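Local coordinates for membrane-associated protein VP24 (Marburg virus - Musoke, Kenya, 1980, PDB 4OR8) that may act as a minor matrix protein in the assembly of the viral nucleocapsid and in virion budding, at residues Pro81-Gln84 with Gln85-Asn88; Asn88-Ser91 with His92-Lys95; Asn173-Asn176 with Lys177-Thr180. All blocks are in the same frame, centred on the assembly; numbering follows the deposited sequence. Where two conformers were deposited one is given.

Interactions 1 and 2 are neighbours along the chain, with centres 9 Å apart. They share N88 and both use helix 84-89. R87 of interaction 1 links them: its NH2 lies 3.2 Å from F94 O of interaction 2, a probable hydrogen bond. Packing adds to it, with T86 O 3.9 Å from F94 CD2. Both contacts also touch the second subunit, so this part of the chain lies at the contact between the two copies in the crystal assembly. Interaction 3 lies apart, at the end of helix 161-178. Its nearest atoms are about 13 Å from those of interaction 2 and about 18 Å from those of interaction 1. No other chain of the assembly touches it.

Interaction 1: residues Pro81-Gln84 with Gln85-Asn88; sequences PEWQ and QTRN
Q84 and R87 bend toward each other through one torsion each. Q84 folds at chi2 (-75°), and R87 folds at chi3 (67°) after an extended start. The two chains then run side by side and point the same way. Q84 OE1 comes to the edge of the R87 guanidinium, near its plane, 3.3 Å from R87 NH1. This is a weak hydrogen bond, though nearly straight. The amide and guanidinium planes are turned 63° apart, so the groups do not stack. R87 CD lies 3.6 Å from the same Q84 OE1.

This is the first turn of helix 84-89. R87 N donates to W83 O at 3.1 Å, and N88 N donates to Q84 O at 2.9 Å. R87 CG also rests on W83 O, at 3.4 Å. W83 and T86 also lie side by side, pointing the same way. T86 OG1 meets the edge of the indole at W83 CE3, 3.8 Å away, and bonds to Q253 of the second subunit. The W83 ring also meets H62 of that subunit.

The other guanidinium nitrogens of R87 bond to backbone oxygens: NE to L74 O and NH2 to F94 O. Three neutral oxygens (Q84 OE1, L74 O and F94 O) thus accept from the guanidinium of this buried residue, the first only weakly. Their partial negative charges probably offset part of its positive charge. The two carbonyls probably do most to hold its rotation, since the bond to Q84 is weak.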
# COMPACT_ATOMS: atom_id res chain seq x y z
N PRO B 81 -4.86 21.42 8.24
CA PRO B 81 -6.24 21.31 7.77
C PRO B 81 -6.54 20.11 6.87
O PRO B 81 -7.67 19.62 6.87
CB PRO B 81 -6.44 22.61 6.99
CG PRO B 81 -5.57 23.58 7.70
CD PRO B 81 -4.36 22.80 8.14
N GLU B 82 -5.54 19.64 6.14
CA GLU B 82 -5.75 18.54 5.20
C GLU B 82 -6.09 17.22 5.89
O GLU B 82 -6.63 16.31 5.26
CB GLU B 82 -4.52 18.36 4.30
CG GLU B 82 -3.37 17.61 4.96
CD GLU B 82 -2.05 17.82 4.25
OE1 GLU B 82 -1.95 18.76 3.43
OE2 GLU B 82 -1.10 17.04 4.51
N TRP B 83 -5.79 17.12 7.18
CA TRP B 83 -6.04 15.88 7.91
C TRP B 83 -7.33 15.91 8.73
O TRP B 83 -7.75 14.89 9.26
CB TRP B 83 -4.87 15.54 8.84
CG TRP B 83 -3.63 15.14 8.11
CD1 TRP B 83 -2.47 15.85 8.03
CD2 TRP B 83 -3.43 13.94 7.36
NE1 TRP B 83 -1.55 15.16 7.28
CE2 TRP B 83 -2.11 13.99 6.85
CE3 TRP B 83 -4.23 12.83 7.07
CZ2 TRP B 83 -1.58 12.97 6.07
CZ3 TRP B 83 -3.70 11.82 6.29
CH2 TRP B 83 -2.39 11.90 5.80
N GLN B 84 -7.94 17.08 8.84
CA GLN B 84 -9.12 17.23 9.68
C GLN B 84 -10.31 16.43 9.17
O GLN B 84 -11.11 15.93 9.96
CB GLN B 84 -9.49 18.70 9.86
CG GLN B 84 -8.50 19.50 10.69
CD GLN B 84 -8.59 19.22 12.19
OE1 GLN B 84 -9.10 18.19 12.62
NE2 GLN B 84 -8.10 20.17 12.99
N GLN B 85 -10.42 16.31 7.85
CA GLN B 85 -11.48 15.51 7.26
C GLN B 85 -11.34 14.06 7.69
O GLN B 85 -12.33 13.39 8.00
CB GLN B 85 -11.44 15.62 5.73
CG GLN B 85 -12.57 14.87 5.04
CD GLN B 85 -12.51 14.99 3.53
OE1 GLN B 85 -11.48 15.37 2.96
NE2 GLN B 85 -13.61 14.69 2.86
N THR B 86 -10.10 13.58 7.72
CA THR B 86 -9.81 12.22 8.14
C THR B 86 -10.21 11.99 9.59
O THR B 86 -10.85 10.99 9.92
CB THR B 86 -8.31 11.89 7.97
OG1 THR B 86 -7.93 12.07 6.60
CG2 THR B 86 -8.02 10.46 8.39
N ARG B 87 -9.86 12.94 10.45
CA ARG B 87 -10.22 12.87 11.86
C ARG B 87 -11.74 12.87 12.05
O ARG B 87 -12.26 12.18 12.92
CB ARG B 87 -9.59 14.02 12.64
CG ARG B 87 -8.07 14.08 12.54
CD ARG B 87 -7.49 15.09 13.52
NE ARG B 87 -7.67 14.68 14.92
CZ ARG B 87 -8.42 15.34 15.80
NH1 ARG B 87 -9.06 16.44 15.44
NH2 ARG B 87 -8.53 14.89 17.04
N ASN B 88 -12.44 13.64 11.22
CA ASN B 88 -13.90 13.69 11.29
C ASN B 88 -14.54 12.38 10.82
O ASN B 88 -15.49 11.90 11.43
CB ASN B 88 -14.44 14.86 10.47
CG ASN B 88 -13.97 16.20 11.00
OD1 ASN B 88 -13.73 17.13 10.23
ND2 ASN B 88 -13.82 16.30 12.31

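Interaction 2: residues Asn88-Ser91 with His92-Lys95; sequences NLFS and HLFK
F90 packs against L93 and F94 where helix 84-89 gives way to helix 91-94. The first helix ends just before F90, and the second starts just after it. F90 leaves helical backbone angles and takes the N-cap position of the second helix.

The F90 side chain can be followed outward. F90 CB touches both partners, lying 3.5 Å from F94 CD2 and 4.0 Å from L93 CB. CG sits beside the backbone N (chi1 -53°), and this turns the ring's far end away from 92-95. CG still comes near F94 CE2. Farther out the ring divides its contacts. F90 CD1 reaches L93 CD1 at 4.1 Å, and F90 CD2 reaches F94 CE2 at 3.8 Å. F90 CD2 lies at the edge of the F94 ring, in its plane. The two phenyl groups lie side by side and point the same way, without stacking. L89 CG lies over one face of the F90 ring, toward its rim, and Y22 of the second subunit meets this ring too. L93 continues the apolar patch onto L212, V233 and F235 of the neighbouring sheet.

The backbone oxygen of F90 starts the second helix. F94 N donates to F90 O at 2.9 Å, nearly along the C=O axis. L93 N donates to the same F90 O at 3.1 Å, but from well above the carbonyl plane. One buried residue thus supplies both the apolar contact and the first acceptor of the helix.

Across the break, S91 turns its hydroxyl back to the preceding helix, and S91 OG donates to N88 O at 2.7 Å.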
# COMPACT_ATOMS: atom_id res chain seq x y z
N ASN B 88 -12.44 13.64 11.22
CA ASN B 88 -13.90 13.69 11.29
C ASN B 88 -14.54 12.38 10.82
O ASN B 88 -15.49 11.90 11.43
CB ASN B 88 -14.44 14.86 10.47
CG ASN B 88 -13.97 16.20 11.00
OD1 ASN B 88 -13.73 17.13 10.23
ND2 ASN B 88 -13.82 16.30 12.31
N LEU B 89 -14.01 11.82 9.74
CA LEU B 89 -14.53 10.57 9.21
C LEU B 89 -14.41 9.45 10.25
O LEU B 89 -15.33 8.66 10.42
CB LEU B 89 -13.79 10.19 7.93
CG LEU B 89 -14.29 8.94 7.21
CD1 LEU B 89 -15.75 9.09 6.81
CD2 LEU B 89 -13.42 8.66 6.00
N PHE B 90 -13.27 9.39 10.93
CA PHE B 90 -13.04 8.40 11.98
C PHE B 90 -12.99 9.07 13.35
O PHE B 90 -11.97 9.03 14.03
CB PHE B 90 -11.73 7.64 11.74
CG PHE B 90 -11.62 7.04 10.36
CD1 PHE B 90 -12.12 5.78 10.10
CD2 PHE B 90 -10.98 7.74 9.34
CE1 PHE B 90 -12.01 5.23 8.84
CE2 PHE B 90 -10.87 7.18 8.08
CZ PHE B 90 -11.38 5.93 7.83
N SER B 91 -14.11 9.68 13.75
CA SER B 91 -14.19 10.40 15.02
C SER B 91 -13.91 9.50 16.22
O SER B 91 -13.13 9.86 17.11
CB SER B 91 -15.57 11.03 15.17
OG SER B 91 -15.86 11.90 14.10
N HIS B 92 -14.54 8.34 16.24
CA HIS B 92 -14.41 7.38 17.34
C HIS B 92 -12.97 6.91 17.51
O HIS B 92 -12.59 6.40 18.57
CB HIS B 92 -15.32 6.19 17.09
CG HIS B 92 -15.24 5.66 15.69
ND1 HIS B 92 -15.90 6.26 14.64
CD2 HIS B 92 -14.57 4.62 15.17
CE1 HIS B 92 -15.65 5.60 13.53
NE2 HIS B 92 -14.84 4.59 13.82
N LEU B 93 -12.17 7.05 16.45
CA LEU B 93 -10.77 6.64 16.49
C LEU B 93 -9.83 7.80 16.81
O LEU B 93 -8.97 7.68 17.68
CB LEU B 93 -10.38 5.99 15.16
CG LEU B 93 -11.18 4.75 14.75
CD1 LEU B 93 -10.59 4.12 13.50
CD2 LEU B 93 -11.24 3.75 15.88
N PHE B 94 -9.99 8.92 16.11
CA PHE B 94 -9.04 10.02 16.22
C PHE B 94 -9.48 11.14 17.16
O PHE B 94 -8.66 11.78 17.81
CB PHE B 94 -8.73 10.60 14.84
CG PHE B 94 -8.10 9.62 13.90
CD1 PHE B 94 -6.87 9.04 14.20
CD2 PHE B 94 -8.73 9.26 12.72
CE1 PHE B 94 -6.29 8.14 13.34
CE2 PHE B 94 -8.15 8.36 11.86
CZ PHE B 94 -6.92 7.79 12.17
N LYS B 95 -10.79 11.38 17.22
CA LYS B 95 -11.32 12.42 18.10
C LYS B 95 -11.88 11.81 19.38
O LYS B 95 -12.78 12.36 20.02
CB LYS B 95 -12.36 13.25 17.36
CG LYS B 95 -11.81 13.90 16.10
CD LYS B 95 -12.89 14.59 15.30
CE LYS B 95 -13.45 15.78 16.03
NZ LYS B 95 -14.34 16.58 15.16

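Interaction 3: residues Asn173-Asn176 with Lys177-Thr180; sequences NFFN and KMFT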
# COMPACT_ATOMS: atom_id res chain seq x y z
N ASN B 173 -7.65 -16.40 -0.27
CA ASN B 173 -8.89 -16.00 -0.90
C ASN B 173 -9.53 -14.81 -0.19
O ASN B 173 -10.06 -13.90 -0.83
CB ASN B 173 -9.86 -17.18 -0.95
CG ASN B 173 -11.22 -16.79 -1.50
OD1 ASN B 173 -12.19 -16.67 -0.76
ND2 ASN B 173 -11.29 -16.60 -2.81
N PHE B 174 -9.47 -14.82 1.14
CA PHE B 174 -10.01 -13.72 1.93
C PHE B 174 -9.21 -12.44 1.71
O PHE B 174 -9.77 -11.35 1.64
CB PHE B 174 -10.04 -14.07 3.41
CG PHE B 174 -10.60 -12.98 4.28
CD1 PHE B 174 -11.97 -12.86 4.45
CD2 PHE B 174 -9.77 -12.09 4.93
CE1 PHE B 174 -12.49 -11.86 5.25
CE2 PHE B 174 -10.28 -11.09 5.73
CZ PHE B 174 -11.65 -10.97 5.89
N PHE B 175 -7.89 -12.58 1.63
CA PHE B 175 -7.02 -11.45 1.35
C PHE B 175 -7.38 -10.86 0.00
O PHE B 175 -7.45 -9.64 -0.16
CB PHE B 175 -5.56 -11.88 1.34
CG PHE B 175 -4.99 -12.16 2.70
CD1 PHE B 175 -5.61 -11.67 3.83
CD2 PHE B 175 -3.84 -12.92 2.83
CE1 PHE B 175 -5.08 -11.93 5.08
CE2 PHE B 175 -3.31 -13.18 4.08
CZ PHE B 175 -3.94 -12.68 5.21
N ASN B 176 -7.63 -11.74 -0.96
CA ASN B 176 -7.97 -11.33 -2.31
C ASN B 176 -9.29 -10.57 -2.40
O ASN B 176 -9.41 -9.62 -3.17
CB ASN B 176 -8.00 -12.54 -3.24
CG ASN B 176 -8.41 -12.18 -4.65
OD1 ASN B 176 -7.58 -11.76 -5.46
ND2 ASN B 176 -9.69 -12.34 -4.95
N LYS B 177 -10.28 -11.00 -1.62
CA LYS B 177 -11.57 -10.33 -1.66
C LYS B 177 -11.53 -9.00 -0.90
O LYS B 177 -12.36 -8.12 -1.13
CB LYS B 177 -12.69 -11.24 -1.15
CG LYS B 177 -12.61 -11.60 0.32
CD LYS B 177 -13.29 -12.94 0.59
CE LYS B 177 -14.69 -12.99 0.00
NZ LYS B 177 -15.36 -14.29 0.29
N MET B 178 -10.55 -8.85 -0.02
CA MET B 178 -10.33 -7.58 0.67
C MET B 178 -9.88 -6.51 -0.32
O MET B 178 -10.14 -5.32 -0.12
CB MET B 178 -9.27 -7.73 1.75
CG MET B 178 -9.72 -8.48 2.98
SD MET B 178 -8.42 -8.47 4.23
CE MET B 178 -8.12 -6.71 4.37
N PHE B 179 -9.21 -6.93 -1.38
CA PHE B 179 -8.78 -6.01 -2.42
C PHE B 179 -9.90 -5.66 -3.40
O PHE B 179 -9.71 -4.85 -4.31
CB PHE B 179 -7.56 -6.56 -3.17
CG PHE B 179 -6.28 -6.43 -2.40
CD1 PHE B 179 -5.58 -5.24 -2.42
CD2 PHE B 179 -5.79 -7.49 -1.66
CE1 PHE B 179 -4.41 -5.10 -1.71
CE2 PHE B 179 -4.61 -7.36 -0.95
CZ PHE B 179 -3.92 -6.16 -0.97
N THR B 180 -11.06 -6.26 -3.21
CA THR B 180 -12.23 -5.86 -3.98
C THR B 180 -12.86 -4.62 -3.34
O THR B 180 -13.65 -3.92 -3.97
CB THR B 180 -13.27 -6.99 -4.12
OG1 THR B 180 -13.91 -7.22 -2.86
CG2 THR B 180 -12.60 -8.27 -4.59
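M178 lays its sulfur against the ring of F174, one turn earlier. Its CG sits beside the backbone N, its chain runs straight through chi2, and it bends at chi3 (55°). M178 SD ends 3.5 Å from F174 CE2. This is a Met-aromatic contact in which the sulfur approaches the ring obliquely, 4.5 Å from M178 SD to the F174 ring centroid. M178 SD also meets the edge of the F175 ring, 4.3 Å from F175 CD1.

K177 starts differently. Its CG stands between the backbone N and the carbonyl carbon (chi1 66°), close to the F174 and N173 backbone oxygens. The chain then folds at chi3 (-50°) and turns back along the preceding turn. K177 CD passes F174 CD1 at 4.1 Å, with the two side chains at about a right angle. The ammonium end forms a salt bridge with E120.

This is the C-terminal part of helix 161-178 and the residues that follow it, where the regular bonding gives way. K177 N still donates to N173 O, and M178 N to F174 O at 3.1 Å. F179 N bonds instead to N176 O, three residues back, at 3.2 Å, and only weakly to F175 O. This tightening matches a helix end.

F174, F175 and M178 are buried. F175 and M178 pack on L111 of helix 104-115 and on L243 of helix 240-244. F179 brings the edge of its ring to F175 O. Beyond the turn, its ring meets F211 edge-to-face.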